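Long-range contacts in cellulase (Bacillus sp. BG-CS10, PDB 5E09), which hydrolyses internal beta-1,4-glucosidic bonds of cellulose, probably aided by a C-terminal family 46 carbohydrate-binding module: residues A[188-199]-A[214-224]; A[437-447]-A[526-537]. All blocks are in the same frame, centred on the assembly; numbering follows the deposited sequence.

Interaction 1 (A[188-199]-A[214-224]); sequences RPLVLPTLETAT and LNDPNLIATVH
T197 lies over one face of the H224 ring. Its CB sits 3.8 Å from the ring centroid of H224, 19° off the normal, in a CH-pi contact offset toward the rim. The ring gets there with CG anti to its own carbonyl carbon (chi1 -69°). H224 N donates to T197 O at 3.0 Å. ND1 of H224 bonds to E149, so the ring is held by its face and by one nitrogen. With H224 replaced by an alanine, E149 would probably lose this partner and the T197 side chain the ring it lies on. Nearby, V223 CG1 packs 3.6 Å from T194 OG1, which donates to A198 O, while the T199 side chain crosses V223 at about a right angle, its CG2 against V223 CB. The strands run parallel. On one face V191 CG1 lies across T222, 3.5 Å from its CG2, and V191 CG2 meets I220 CD1. T222 OG1 turns to V268 O. On the other face L190 CB touches L219 CD2 at 3.7 Å, and L192 reaches to L214 at the end of helix 201-214, tip to tip, CD1 to CD1. This is one beta-alpha-beta unit of the family 5 TIM barrel: strand 190-193, helix 201-214, strand 219-225. Strands 142-145 and 267-272 flank the pair, helix 161-181 packs on L190 and L192, and helix 9-15 covers P189 and I220.

Interaction 2 (A[437-447]-A[526-537]); sequences LENTEGSTSNF and LSKNGNHVQGRR
T444, N439 and R537 bury the most surface where two antiparallel strands, 440-443 and 532-536, pair in the sheet of the carbohydrate-binding domain. Strand 532-536 also forms a beta hairpin with strand 521-529, through a type II' turn from N529 to H532. T440 with G535 and G442 with V533 are the hydrogen-bonded pairs. T444 closes one end. Its N donates to N531 O at 2.9 Å. Its CG2, anti to the carbonyl carbon, crosses V533 at about a right angle, 3.8 Å from V533 CG2. On the face that carries V533, F447 CE1 reaches V533 CG1 at 3.6 Å. The F447 and L526 side chains slide past each other in opposite directions, CZ against CD2. A side chain at G535 would run into T440 CG2 and crowd F447 CZ. At the other end the aliphatic part of R537 packs against the carbonyl of L437, with R537 CD 3.3 Å from L437 O. The side chain of N439 crosses R536 at about a right angle, its CB 3.5 Å from R536 NH1, with amide and guanidinium planes 40° apart. N439 OD1 takes the backbone N-H of R537 at 2.8 Å, in a nearly straight bond of 174°.

How the interactions relate
Interactions 1 and 2 share no elements. They lie in different domains, on opposite sides of the chain's centre, with centres 52 Å apart and nearest atoms about 32 Å apart. Both are strand pairings, but 188-199 with 214-224 is parallel and lies inside the catalytic barrel, whereas 437-447 with 526-537 is antiparallel and only partly buried. In interaction 1 a single helix separates the strands in sequence; interaction 2 joins the first strand of its sheet in chain order to the last. The chemistry follows the place. Interaction 1 is mostly aliphatic along the strands, with polar side chains toward both ends. Interaction 2 is apolar on the V533 and F447 face and lined with amide and charged side chains at its rim.

Interaction 1 (A[188-199]-A[214-224])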
loop_
_atom_site.group_PDB
_atom_site.type_symbol
_atom_site.label_atom_id
_atom_site.label_comp_id
_atom_site.label_asym_id
_atom_site.label_seq_id
_atom_site.Cartn_x
_atom_site.Cartn_y
_atom_site.Cartn_z
ATOM N N ARG A 188 21.310 -21.476 2.622
ATOM C CA ARG A 188 20.606 -20.293 2.147
ATOM C C ARG A 188 19.249 -20.165 2.841
ATOM O O ARG A 188 18.483 -21.120 2.885
ATOM C CB ARG A 188 20.415 -20.349 0.633
ATOM C CG ARG A 188 19.823 -19.082 0.064
ATOM C CD ARG A 188 19.865 -19.066 -1.449
ATOM N NE ARG A 188 21.168 -19.448 -1.984
ATOM C CZ ARG A 188 22.229 -18.647 -2.034
ATOM N NH1 ARG A 188 22.170 -17.409 -1.553
ATOM N NH2 ARG A 188 23.363 -19.092 -2.556
ATOM N N PRO A 189 18.959 -18.989 3.415
ATOM C CA PRO A 189 17.635 -18.769 4.002
ATOM C C PRO A 189 16.525 -18.897 2.960
ATOM O O PRO A 189 16.654 -18.421 1.834
ATOM C CB PRO A 189 17.736 -17.346 4.548
ATOM C CG PRO A 189 19.187 -17.211 4.890
ATOM C CD PRO A 189 19.901 -17.916 3.773
ATOM N N LEU A 190 15.454 -19.576 3.345
ATOM C CA LEU A 190 14.343 -19.847 2.447
ATOM C C LEU A 190 13.099 -19.193 2.999
ATOM O O LEU A 190 12.870 -19.215 4.200
ATOM C CB LEU A 190 14.132 -21.348 2.284
ATOM C CG LEU A 190 15.279 -22.103 1.619
ATOM C CD1 LEU A 190 14.947 -23.590 1.528
ATOM C CD2 LEU A 190 15.571 -21.521 0.244
ATOM N N VAL A 191 12.300 -18.604 2.122
ATOM C CA VAL A 191 11.139 -17.850 2.558
ATOM C C VAL A 191 9.870 -18.536 2.054
ATOM O O VAL A 191 9.709 -18.755 0.856
ATOM C CB VAL A 191 11.210 -16.386 2.058
ATOM C CG1 VAL A 191 9.990 -15.606 2.506
ATOM C CG2 VAL A 191 12.482 -15.708 2.547
ATOM N N LEU A 192 8.981 -18.896 2.973
ATOM C CA LEU A 192 7.779 -19.642 2.619
ATOM C C LEU A 192 6.520 -18.856 2.936
ATOM O O LEU A 192 6.400 -18.264 4.015
ATOM C CB LEU A 192 7.740 -20.980 3.350
ATOM C CG LEU A 192 8.961 -21.876 3.169
ATOM C CD1 LEU A 192 8.866 -23.091 4.091
ATOM C CD2 LEU A 192 9.081 -22.290 1.708
ATOM N N PRO A 193 5.572 -18.850 1.994
ATOM C CA PRO A 193 4.311 -18.123 2.144
ATOM C C PRO A 193 3.178 -18.949 2.752
ATOM O O PRO A 193 3.121 -20.166 2.562
ATOM C CB PRO A 193 3.973 -17.745 0.705
ATOM C CG PRO A 193 4.522 -18.896 -0.097
ATOM C CD PRO A 193 5.740 -19.391 0.634
ATOM N N THR A 194 2.292 -18.280 3.483
ATOM C CA THR A 194 0.985 -18.836 3.773
ATOM C C THR A 194 0.205 -18.845 2.465
ATOM O O THR A 194 0.607 -18.198 1.496
ATOM C CB THR A 194 0.212 -18.020 4.830
ATOM O OG1 THR A 194 0.138 -16.650 4.415
ATOM C CG2 THR A 194 0.897 -18.094 6.191
ATOM N N LEU A 195 -0.900 -19.582 2.436
ATOM C CA LEU A 195 -1.808 -19.566 1.296
ATOM C C LEU A 195 -2.312 -18.148 1.045
ATOM O O LEU A 195 -2.834 -17.504 1.959
ATOM C CB LEU A 195 -2.981 -20.519 1.542
ATOM C CG LEU A 195 -3.878 -20.824 0.340
ATOM C CD1 LEU A 195 -3.082 -21.503 -0.768
ATOM C CD2 LEU A 195 -5.048 -21.688 0.767
ATOM N N GLU A 196 -2.131 -17.667 -0.188
ATOM C CA GLU A 196 -2.512 -16.307 -0.594
ATOM C C GLU A 196 -1.757 -15.227 0.184
ATOM O O GLU A 196 -2.181 -14.068 0.218
ATOM C CB GLU A 196 -4.022 -16.096 -0.426
ATOM C CG GLU A 196 -4.875 -16.788 -1.464
ATOM C CD GLU A 196 -6.355 -16.759 -1.117
ATOM O OE1 GLU A 196 -6.698 -16.290 -0.011
ATOM O OE2 GLU A 196 -7.173 -17.211 -1.949
ATOM N N THR A 197 -0.637 -15.618 0.794
ATOM C CA THR A 197 0.080 -14.804 1.783
ATOM C C THR A 197 -0.863 -14.099 2.752
ATOM O O THR A 197 -0.616 -12.963 3.139
ATOM C CB THR A 197 0.991 -13.737 1.122
ATOM O OG1 THR A 197 0.198 -12.829 0.345
ATOM C CG2 THR A 197 2.044 -14.394 0.235
ATOM N N ALA A 198 -1.942 -14.777 3.140
ATOM C CA ALA A 198 -2.932 -14.200 4.046
ATOM C C ALA A 198 -2.643 -14.588 5.497
ATOM O O ALA A 198 -1.740 -15.374 5.766
ATOM C CB ALA A 198 -4.329 -14.637 3.646
ATOM N N THR A 199 -3.422 -14.054 6.431
ATOM C CA THR A 199 -3.054 -14.146 7.840
ATOM C C THR A 199 -4.087 -14.822 8.738
ATOM O O THR A 199 -4.030 -14.676 9.958
ATOM C CB THR A 199 -2.761 -12.743 8.413
ATOM O OG1 THR A 199 -3.955 -11.945 8.382
ATOM C CG2 THR A 199 -1.671 -12.056 7.601
ATOM N N LEU A 214 9.720 -29.545 7.642
ATOM C CA LEU A 214 11.010 -29.355 6.978
ATOM C C LEU A 214 12.189 -29.416 7.954
ATOM O O LEU A 214 13.310 -29.739 7.553
ATOM C CB LEU A 214 11.018 -28.029 6.219
ATOM C CG LEU A 214 9.961 -27.979 5.113
ATOM C CD1 LEU A 214 10.037 -26.686 4.325
ATOM C CD2 LEU A 214 10.111 -29.183 4.193
ATOM N N ASN A 215 11.925 -29.108 9.224
ATOM C CA ASN A 215 12.918 -29.239 10.300
ATOM C C ASN A 215 14.254 -28.571 9.978
ATOM O O ASN A 215 15.310 -29.189 10.094
ATOM C CB ASN A 215 13.147 -30.721 10.624
ATOM C CG ASN A 215 13.747 -30.935 12.005
ATOM O OD1 ASN A 215 13.663 -30.066 12.874
ATOM N ND2 ASN A 215 14.351 -32.098 12.215
ATOM N N ASP A 216 14.195 -27.308 9.569
ATOM C CA ASP A 216 15.366 -26.587 9.082
ATOM C C ASP A 216 15.503 -25.265 9.837
ATOM O O ASP A 216 14.517 -24.551 10.019
ATOM C CB ASP A 216 15.242 -26.350 7.571
ATOM C CG ASP A 216 16.512 -25.802 6.947
ATOM O OD1 ASP A 216 16.827 -24.620 7.180
ATOM O OD2 ASP A 216 17.186 -26.547 6.201
ATOM N N PRO A 217 16.727 -24.936 10.283
ATOM C CA PRO A 217 16.937 -23.722 11.082
ATOM C C PRO A 217 16.867 -22.435 10.261
ATOM O O PRO A 217 16.699 -21.361 10.833
ATOM C CB PRO A 217 18.346 -23.921 11.639
ATOM C CG PRO A 217 19.038 -24.702 10.569
ATOM C CD PRO A 217 17.994 -25.653 10.035
ATOM N N ASN A 218 16.990 -22.548 8.942
ATOM C CA ASN A 218 17.110 -21.371 8.084
ATOM C C ASN A 218 15.863 -21.084 7.257
ATOM O O ASN A 218 15.934 -20.935 6.038
ATOM C CB ASN A 218 18.321 -21.535 7.166
ATOM C CG ASN A 218 19.639 -21.514 7.934
ATOM O OD1 ASN A 218 19.892 -20.609 8.732
ATOM N ND2 ASN A 218 20.468 -22.525 7.711
ATOM N N LEU A 219 14.722 -20.998 7.931
ATOM C CA LEU A 219 13.446 -20.793 7.261
ATOM C C LEU A 219 12.751 -19.538 7.788
ATOM O O LEU A 219 12.838 -19.214 8.971
ATOM C CB LEU A 219 12.547 -22.022 7.439
ATOM C CG LEU A 219 13.017 -23.345 6.813
ATOM C CD1 LEU A 219 12.029 -24.466 7.104
ATOM C CD2 LEU A 219 13.233 -23.215 5.317
ATOM N N ILE A 220 12.067 -18.834 6.891
ATOM C CA ILE A 220 11.400 -17.581 7.208
ATOM C C ILE A 220 9.960 -17.614 6.716
ATOM O O ILE A 220 9.704 -17.986 5.578
ATOM C CB ILE A 220 12.118 -16.379 6.564
ATOM C CG1 ILE A 220 13.602 -16.362 6.949
ATOM C CG2 ILE A 220 11.434 -15.077 6.950
ATOM C CD1 ILE A 220 14.466 -15.585 5.980
ATOM N N ALA A 221 9.022 -17.237 7.576
ATOM C CA ALA A 221 7.623 -17.141 7.181
ATOM C C ALA A 221 7.371 -15.790 6.526
ATOM O O ALA A 221 7.944 -14.789 6.943
ATOM C CB ALA A 221 6.713 -17.330 8.390
ATOM N N THR A 222 6.531 -15.748 5.497
ATOM C CA THR A 222 6.179 -14.456 4.935
ATOM C C THR A 222 4.683 -14.260 4.748
ATOM O O THR A 222 3.956 -15.178 4.353
ATOM C CB THR A 222 6.867 -14.205 3.584
ATOM O OG1 THR A 222 6.505 -12.901 3.115
ATOM C CG2 THR A 222 6.463 -15.245 2.542
ATOM N N VAL A 223 4.228 -13.048 5.045
ATOM C CA VAL A 223 2.835 -12.700 4.789
ATOM C C VAL A 223 2.769 -11.315 4.159
ATOM O O VAL A 223 3.769 -10.590 4.127
ATOM C CB VAL A 223 1.973 -12.741 6.071
ATOM C CG1 VAL A 223 1.765 -14.178 6.525
ATOM C CG2 VAL A 223 2.600 -11.914 7.184
ATOM N N HIS A 224 1.594 -10.969 3.645
ATOM C CA HIS A 224 1.361 -9.675 3.020
ATOM C C HIS A 224 0.227 -8.965 3.741
ATOM O O HIS A 224 -0.634 -9.612 4.329
ATOM C CB HIS A 224 1.021 -9.829 1.535
ATOM C CG HIS A 224 2.167 -10.300 0.698
ATOM N ND1 HIS A 224 2.042 -10.574 -0.651
ATOM C CD2 HIS A 224 3.460 -10.548 1.010
ATOM C CE1 HIS A 224 3.204 -10.970 -1.126
ATOM N NE2 HIS A 224 4.085 -10.966 -0.141
#

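Interaction 2 (A[437-447]-A[526-537])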
loop_
_atom_site.group_PDB
_atom_site.type_symbol
_atom_site.label_atom_id
_atom_site.label_comp_id
_atom_site.label_asym_id
_atom_site.label_seq_id
_atom_site.Cartn_x
_atom_site.Cartn_y
_atom_site.Cartn_z
ATOM N N LEU A 437 -21.705 22.732 -7.356
ATOM C CA LEU A 437 -21.795 21.935 -8.570
ATOM C C LEU A 437 -22.757 22.567 -9.568
ATOM O O LEU A 437 -23.588 23.394 -9.200
ATOM C CB LEU A 437 -22.241 20.515 -8.240
ATOM C CG LEU A 437 -21.385 19.813 -7.193
ATOM C CD1 LEU A 437 -22.031 18.504 -6.783
ATOM C CD2 LEU A 437 -19.980 19.593 -7.727
ATOM N N GLU A 438 -22.647 22.165 -10.830
ATOM C CA GLU A 438 -23.483 22.716 -11.889
ATOM C C GLU A 438 -24.293 21.656 -12.632
ATOM O O GLU A 438 -23.951 20.473 -12.625
ATOM C CB GLU A 438 -22.617 23.481 -12.890
ATOM C CG GLU A 438 -21.896 24.671 -12.287
ATOM C CD GLU A 438 -21.064 25.421 -13.306
ATOM O OE1 GLU A 438 -21.111 25.049 -14.498
ATOM O OE2 GLU A 438 -20.363 26.378 -12.917
ATOM N N ASN A 439 -25.371 22.093 -13.275
ATOM C CA ASN A 439 -26.126 21.227 -14.176
ATOM C C ASN A 439 -25.256 20.753 -15.328
ATOM O O ASN A 439 -24.335 21.458 -15.758
ATOM C CB ASN A 439 -27.352 21.953 -14.731
ATOM C CG ASN A 439 -28.283 22.431 -13.645
ATOM O OD1 ASN A 439 -28.329 21.858 -12.561
ATOM N ND2 ASN A 439 -29.033 23.488 -13.929
ATOM N N THR A 440 -25.541 19.561 -15.832
ATOM C CA THR A 440 -24.794 19.070 -16.980
ATOM C C THR A 440 -25.601 18.013 -17.711
ATOM O O THR A 440 -26.588 17.504 -17.192
ATOM C CB THR A 440 -23.418 18.493 -16.568
ATOM O OG1 THR A 440 -22.661 18.154 -17.738
ATOM C CG2 THR A 440 -23.592 17.255 -15.714
ATOM N N GLU A 441 -25.175 17.709 -18.930
ATOM C CA GLU A 441 -25.803 16.699 -19.768
ATOM C C GLU A 441 -24.687 15.850 -20.336
ATOM O O GLU A 441 -23.623 16.374 -20.647
ATOM C CB GLU A 441 -26.618 17.339 -20.899
ATOM C CG GLU A 441 -27.847 18.114 -20.443
ATOM C CD GLU A 441 -28.578 18.789 -21.592
ATOM O OE1 GLU A 441 -28.025 18.815 -22.718
ATOM O OE2 GLU A 441 -29.709 19.281 -21.369
ATOM N N GLY A 442 -24.900 14.548 -20.471
ATOM C CA GLY A 442 -23.861 13.730 -21.064
ATOM C C GLY A 442 -24.234 12.287 -21.285
ATOM O O GLY A 442 -25.349 11.872 -20.997
ATOM N N SER A 443 -23.287 11.523 -21.813
ATOM C CA SER A 443 -23.467 10.090 -21.960
ATOM C C SER A 443 -22.775 9.377 -20.808
ATOM O O SER A 443 -21.872 9.934 -20.179
ATOM C CB SER A 443 -22.917 9.606 -23.301
ATOM O OG SER A 443 -21.505 9.721 -23.344
ATOM N N THR A 444 -23.194 8.145 -20.540
ATOM C CA THR A 444 -22.659 7.368 -19.422
ATOM C C THR A 444 -21.150 7.123 -19.505
ATOM O O THR A 444 -20.500 6.846 -18.495
ATOM C CB THR A 444 -23.362 6.004 -19.312
ATOM O OG1 THR A 444 -23.319 5.339 -20.581
ATOM C CG2 THR A 444 -24.811 6.186 -18.895
ATOM N N SER A 445 -20.589 7.233 -20.702
ATOM C CA SER A 445 -19.174 6.949 -20.886
ATOM C C SER A 445 -18.308 8.210 -20.834
ATOM O O SER A 445 -17.082 8.123 -20.848
ATOM C CB SER A 445 -18.958 6.216 -22.209
ATOM O OG SER A 445 -19.423 6.996 -23.294
ATOM N N ASN A 446 -18.943 9.376 -20.762
ATOM C CA ASN A 446 -18.209 10.638 -20.749
ATOM C C ASN A 446 -18.831 11.671 -19.806
ATOM O O ASN A 446 -18.978 12.841 -20.161
ATOM C CB ASN A 446 -18.133 11.207 -22.165
ATOM C CG ASN A 446 -17.082 12.286 -22.304
ATOM O OD1 ASN A 446 -16.073 12.276 -21.599
ATOM N ND2 ASN A 446 -17.314 13.228 -23.213
ATOM N N PHE A 447 -19.188 11.241 -18.600
ATOM C CA PHE A 447 -19.934 12.105 -17.696
ATOM C C PHE A 447 -19.061 12.772 -16.630
ATOM O O PHE A 447 -18.345 12.110 -15.877
ATOM C CB PHE A 447 -21.061 11.322 -17.024
ATOM C CG PHE A 447 -22.088 12.199 -16.373
ATOM C CD1 PHE A 447 -23.147 12.707 -17.107
ATOM C CD2 PHE A 447 -21.983 12.532 -15.030
ATOM C CE1 PHE A 447 -24.092 13.531 -16.513
ATOM C CE2 PHE A 447 -22.920 13.349 -14.429
ATOM C CZ PHE A 447 -23.978 13.848 -15.169
ATOM N N LEU A 526 -28.957 12.834 -10.443
ATOM C CA LEU A 526 -28.803 12.309 -11.796
ATOM C C LEU A 526 -30.118 11.712 -12.287
ATOM O O LEU A 526 -30.852 11.095 -11.526
ATOM C CB LEU A 526 -27.702 11.246 -11.856
ATOM C CG LEU A 526 -26.306 11.597 -11.332
ATOM C CD1 LEU A 526 -25.351 10.428 -11.537
ATOM C CD2 LEU A 526 -25.773 12.852 -12.000
ATOM N N SER A 527 -30.418 11.916 -13.559
ATOM C CA SER A 527 -31.473 11.174 -14.225
ATOM C C SER A 527 -30.816 10.364 -15.326
ATOM O O SER A 527 -30.274 10.925 -16.278
ATOM C CB SER A 527 -32.550 12.106 -14.785
ATOM O OG SER A 527 -33.254 12.749 -13.738
ATOM N N LYS A 528 -30.830 9.048 -15.168
ATOM C CA LYS A 528 -30.244 8.149 -16.154
ATOM C C LYS A 528 -31.314 7.452 -16.983
ATOM O O LYS A 528 -32.252 6.859 -16.445
ATOM C CB LYS A 528 -29.359 7.091 -15.492
ATOM C CG LYS A 528 -29.002 5.960 -16.453
ATOM C CD LYS A 528 -27.976 5.006 -15.891
ATOM C CE LYS A 528 -27.726 3.828 -16.830
ATOM N NZ LYS A 528 -28.871 2.874 -16.879
ATOM N N ASN A 529 -31.158 7.530 -18.298
ATOM C CA ASN A 529 -31.998 6.794 -19.226
ATOM C C ASN A 529 -31.159 6.292 -20.394
ATOM O O ASN A 529 -30.588 7.086 -21.156
ATOM C CB ASN A 529 -33.149 7.664 -19.711
ATOM C CG ASN A 529 -34.273 6.852 -20.297
ATOM O OD1 ASN A 529 -34.465 6.829 -21.504
ATOM N ND2 ASN A 529 -35.002 6.148 -19.443
ATOM N N GLY A 530 -31.067 4.969 -20.510
ATOM C CA GLY A 530 -30.208 4.340 -21.493
ATOM C C GLY A 530 -28.773 4.777 -21.300
ATOM O O GLY A 530 -28.218 4.658 -20.211
ATOM N N ASN A 531 -28.177 5.313 -22.356
ATOM C CA ASN A 531 -26.806 5.787 -22.293
ATOM C C ASN A 531 -26.707 7.272 -21.999
ATOM O O ASN A 531 -25.635 7.859 -22.140
ATOM C CB ASN A 531 -26.082 5.482 -23.603
ATOM C CG ASN A 531 -25.621 4.043 -23.688
ATOM O OD1 ASN A 531 -24.606 3.670 -23.100
ATOM N ND2 ASN A 531 -26.367 3.223 -24.422
ATOM N N HIS A 532 -27.814 7.891 -21.604
ATOM C CA HIS A 532 -27.783 9.330 -21.374
ATOM C C HIS A 532 -28.148 9.712 -19.951
ATOM O O HIS A 532 -28.982 9.074 -19.314
ATOM C CB HIS A 532 -28.696 10.042 -22.361
ATOM C CG HIS A 532 -28.279 9.859 -23.784
ATOM N ND1 HIS A 532 -28.957 9.036 -24.658
ATOM C CD2 HIS A 532 -27.232 10.369 -24.476
ATOM C CE1 HIS A 532 -28.355 9.060 -25.834
ATOM N NE2 HIS A 532 -27.307 9.860 -25.750
ATOM N N VAL A 533 -27.486 10.757 -19.466
ATOM C CA VAL A 533 -27.630 11.222 -18.095
ATOM C C VAL A 533 -27.742 12.738 -18.032
ATOM O O VAL A 533 -26.991 13.477 -18.696
ATOM C CB VAL A 533 -26.436 10.787 -17.206
ATOM C CG1 VAL A 533 -26.685 11.172 -15.747
ATOM C CG2 VAL A 533 -26.198 9.300 -17.318
ATOM N N GLN A 534 -28.628 13.177 -17.154
ATOM C CA GLN A 534 -28.841 14.564 -16.862
ATOM C C GLN A 534 -28.449 14.840 -15.405
ATOM O O GLN A 534 -28.889 14.181 -14.516
ATOM C CB GLN A 534 -30.280 14.950 -17.115
ATOM C CG GLN A 534 -30.634 16.281 -16.508
ATOM C CD GLN A 534 -31.674 17.055 -17.256
ATOM O OE1 GLN A 534 -32.805 17.131 -16.824
ATOM N NE2 GLN A 534 -31.288 17.664 -18.362
ATOM N N GLY A 535 -27.629 15.844 -15.184
ATOM C CA GLY A 535 -27.196 16.217 -13.864
ATOM C C GLY A 535 -27.850 17.494 -13.427
ATOM O O GLY A 535 -27.898 18.426 -14.147
ATOM N N ARG A 536 -28.367 17.523 -12.225
ATOM C CA ARG A 536 -29.074 18.691 -11.727
ATOM C C ARG A 536 -28.541 19.060 -10.346
ATOM O O ARG A 536 -28.526 18.234 -9.427
ATOM C CB ARG A 536 -30.579 18.423 -11.684
ATOM C CG ARG A 536 -31.259 18.553 -13.046
ATOM C CD ARG A 536 -31.174 19.996 -13.534
ATOM N NE ARG A 536 -31.777 20.209 -14.847
ATOM C CZ ARG A 536 -31.115 20.154 -16.003
ATOM N NH1 ARG A 536 -29.824 19.849 -16.028
ATOM N NH2 ARG A 536 -31.767 20.350 -17.143
ATOM N N ARG A 537 -28.085 20.306 -10.235
ATOM C CA ARG A 537 -27.455 20.844 -9.037
ATOM C C ARG A 537 -28.360 20.757 -7.811
ATOM O O ARG A 537 -29.420 21.382 -7.758
ATOM C CB ARG A 537 -27.042 22.300 -9.288
ATOM C CG ARG A 537 -26.829 23.124 -8.031
ATOM C CD ARG A 537 -26.525 24.570 -8.377
ATOM N NE ARG A 537 -27.205 24.974 -9.604
ATOM C CZ ARG A 537 -27.459 26.234 -9.935
ATOM N NH1 ARG A 537 -27.093 27.218 -9.125
ATOM N NH2 ARG A 537 -28.083 26.508 -11.073
#